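PDB 3GUX: putative Zn-dependent exopeptidase from Bacteroides vulgatus ATCC 8482, which probably acts as a zinc-dependent aminopeptidase of peptidase family M28, removing residues one at a time from the N-terminal end of peptides. Local coordinates for residues Gly248-Val251 with Asp252-Tyr256. Sequence-based numbering, arbitrary orientation.
Sequences GETV and DDHIY
Thr-250 and Val-251, in extended conformation, run through Asp-252 into helix 253-260 and pack against Asp-252, His-254 and Ile-255. The carbonyl O of Thr-250 faces the edge of the His-254 ring near its plane, 3.5 Å from CE1, while the Thr-250 methyl CG2, the apolar half of a side chain whose hydroxyl bonds weakly to Val-251 O, lies 4.2 Å from both CE1 and the CB of Asp-252. A first torsion of 68° swings the imidazole back toward the incoming chain. Ile-255 adds an apolar branch suited to covering backbone: its CD1 comes within 3.8 Å of the CA of Val-251, and its CG1 lies over one ring face of His-254, toward the rim. Val-251 points mostly outward, but its CB and CG2 each lie 3.5 Å from Asp-252 N; beta-branching favours this extended backbone. Asp-252 OD1 accepts from Asp-253 N (2.9 Å) on its anti side, 33° out of the carboxylate plane, and its backbone O accepts from Ile-255 N. OD2 lies close to Asp-203 and Asp-267, and OD1 to Glu-161. Glu-215 accepts bonds from both His-254 NE2 and Thr-250 N. The segment thus leads from strand 242-244 into helix 253-260, whose first turn packs on strands 198-203 and 265-269.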
ATOM      1  N   GLY A 248     -18.645   1.019   0.771  1.00 29.39           N
ATOM      2  CA  GLY A 248     -18.693   1.546   2.128  1.00 31.41           C
ATOM      3  C   GLY A 248     -17.608   2.580   2.342  1.00 33.13           C
ATOM      4  O   GLY A 248     -16.713   2.744   1.506  1.00 35.02           O
ATOM      5  N   GLU A 249     -17.714   3.296   3.460  1.00 34.89           N
ATOM      6  CA  GLU A 249     -16.712   4.268   3.865  1.00 34.09           C
ATOM      7  C   GLU A 249     -15.961   3.634   5.018  1.00 34.26           C
ATOM      8  O   GLU A 249     -16.563   3.185   5.988  1.00 35.82           O
ATOM      9  CB  GLU A 249     -17.333   5.593   4.258  1.00 33.28           C
ATOM     10  CG  GLU A 249     -16.283   6.536   4.810  1.00 36.59           C
ATOM     11  CD  GLU A 249     -16.663   7.973   4.725  1.00 27.98           C
ATOM     12  OE1 GLU A 249     -17.065   8.420   3.626  1.00 44.96           O
ATOM     13  OE2 GLU A 249     -16.506   8.667   5.746  1.00 39.60           O
ATOM     14  N   THR A 250     -14.642   3.621   4.926  1.00 33.15           N
ATOM     15  CA  THR A 250     -13.849   2.936   5.903  1.00 34.07           C
ATOM     16  C   THR A 250     -12.746   3.800   6.489  1.00 33.13           C
ATOM     17  O   THR A 250     -12.128   4.581   5.766  1.00 35.10           O
ATOM     18  CB  THR A 250     -13.233   1.678   5.258  1.00 32.91           C
ATOM     19  OG1 THR A 250     -12.583   0.908   6.267  1.00 41.63           O
ATOM     20  CG2 THR A 250     -12.233   2.032   4.165  1.00 34.81           C
ATOM     21  N   VAL A 251     -12.525   3.665   7.801  1.00 29.41           N
ATOM     22  CA  VAL A 251     -11.409   4.332   8.457  1.00 27.91           C
ATOM     23  C   VAL A 251     -10.190   3.548   8.038  1.00 21.82           C
ATOM     24  O   VAL A 251     -10.147   2.354   8.241  1.00 22.75           O
ATOM     25  CB  VAL A 251     -11.510   4.372  10.025  1.00 28.39           C
ATOM     26  CG1 VAL A 251     -11.668   2.990  10.621  1.00 32.96           C
ATOM     27  CG2 VAL A 251     -10.277   5.007  10.604  1.00 31.26           C
ATOM     28  N   ASP A 252      -9.202   4.198   7.426  1.00 18.47           N
ATOM     29  CA  ASP A 252      -8.004   3.493   6.947  1.00 14.70           C
ATOM     30  C   ASP A 252      -6.867   4.506   6.778  1.00 11.48           C
ATOM     31  O   ASP A 252      -7.094   5.698   6.868  1.00 15.46           O
ATOM     32  CB  ASP A 252      -8.333   2.748   5.637  1.00 14.04           C
ATOM     33  CG  ASP A 252      -7.565   1.439   5.475  1.00 14.94           C
ATOM     34  OD1 ASP A 252      -6.554   1.263   6.190  1.00 12.34           O
ATOM     35  OD2 ASP A 252      -7.944   0.604   4.601  1.00 16.89           O
ATOM     36  N   ASP A 253      -5.672   4.040   6.466  1.00 11.63           N
ATOM     37  CA  ASP A 253      -4.494   4.901   6.414  1.00 13.13           C
ATOM     38  C   ASP A 253      -4.612   6.081   5.434  1.00 14.55           C
ATOM     39  O   ASP A 253      -4.025   7.147   5.668  1.00 13.33           O
ATOM     40  CB  ASP A 253      -3.255   4.051   6.078  1.00 13.67           C
ATOM     41  CG  ASP A 253      -2.857   3.062   7.200  1.00 18.85           C
ATOM     42  OD1 ASP A 253      -2.792   3.466   8.380  1.00 18.37           O
ATOM     43  OD2 ASP A 253      -2.541   1.882   6.879  1.00 21.64           O
ATOM     44  N   HIS A 254      -5.373   5.887   4.350  1.00 11.47           N
ATOM     45  CA  HIS A 254      -5.548   6.913   3.325  1.00 12.95           C
ATOM     46  C   HIS A 254      -6.202   8.186   3.874  1.00 15.49           C
ATOM     47  O   HIS A 254      -5.937   9.256   3.348  1.00 17.62           O
ATOM     48  CB  HIS A 254      -6.333   6.359   2.144  1.00 11.28           C
ATOM     49  CG  HIS A 254      -7.762   6.052   2.437  1.00 10.46           C
ATOM     50  ND1 HIS A 254      -8.160   5.256   3.490  1.00 12.74           N
ATOM     51  CD2 HIS A 254      -8.886   6.378   1.769  1.00  7.75           C
ATOM     52  CE1 HIS A 254      -9.477   5.141   3.476  1.00 13.11           C
ATOM     53  NE2 HIS A 254      -9.939   5.808   2.435  1.00 15.79           N
ATOM     54  N   ILE A 255      -7.048   8.061   4.904  1.00 15.34           N
ATOM     55  CA  ILE A 255      -7.657   9.220   5.549  1.00 16.75           C
ATOM     56  C   ILE A 255      -6.581  10.126   6.102  1.00 12.99           C
ATOM     57  O   ILE A 255      -6.633  11.329   5.905  1.00 14.67           O
ATOM     58  CB  ILE A 255      -8.628   8.830   6.694  1.00 20.63           C
ATOM     59  CG1 ILE A 255      -9.856   8.106   6.125  1.00 23.29           C
ATOM     60  CG2 ILE A 255      -9.061  10.072   7.500  1.00 20.02           C
ATOM     61  CD1 ILE A 255     -10.974   7.903   7.152  1.00 25.38           C
ATOM     62  N   TYR A 256      -5.599   9.548   6.787  1.00 14.39           N
ATOM     63  CA  TYR A 256      -4.522  10.357   7.388  1.00 14.07           C
ATOM     64  C   TYR A 256      -3.556  10.892   6.320  1.00 14.98           C
ATOM     65  O   TYR A 256      -3.374  12.116   6.233  1.00 14.72           O
ATOM     66  CB  TYR A 256      -3.878   9.587   8.530  1.00 14.62           C
ATOM     67  CG  TYR A 256      -4.948   9.325   9.565  1.00 12.47           C
ATOM     68  CD1 TYR A 256      -5.458  10.361  10.334  1.00 18.38           C
ATOM     69  CD2 TYR A 256      -5.520   8.081   9.700  1.00 12.69           C
ATOM     70  CE1 TYR A 256      -6.471  10.137  11.260  1.00 13.56           C
ATOM     71  CE2 TYR A 256      -6.536   7.853  10.604  1.00 12.50           C
ATOM     72  CZ  TYR A 256      -6.994   8.864  11.395  1.00 12.52           C
ATOM     73  OH  TYR A 256      -8.008   8.627  12.310  1.00 15.87           O
TER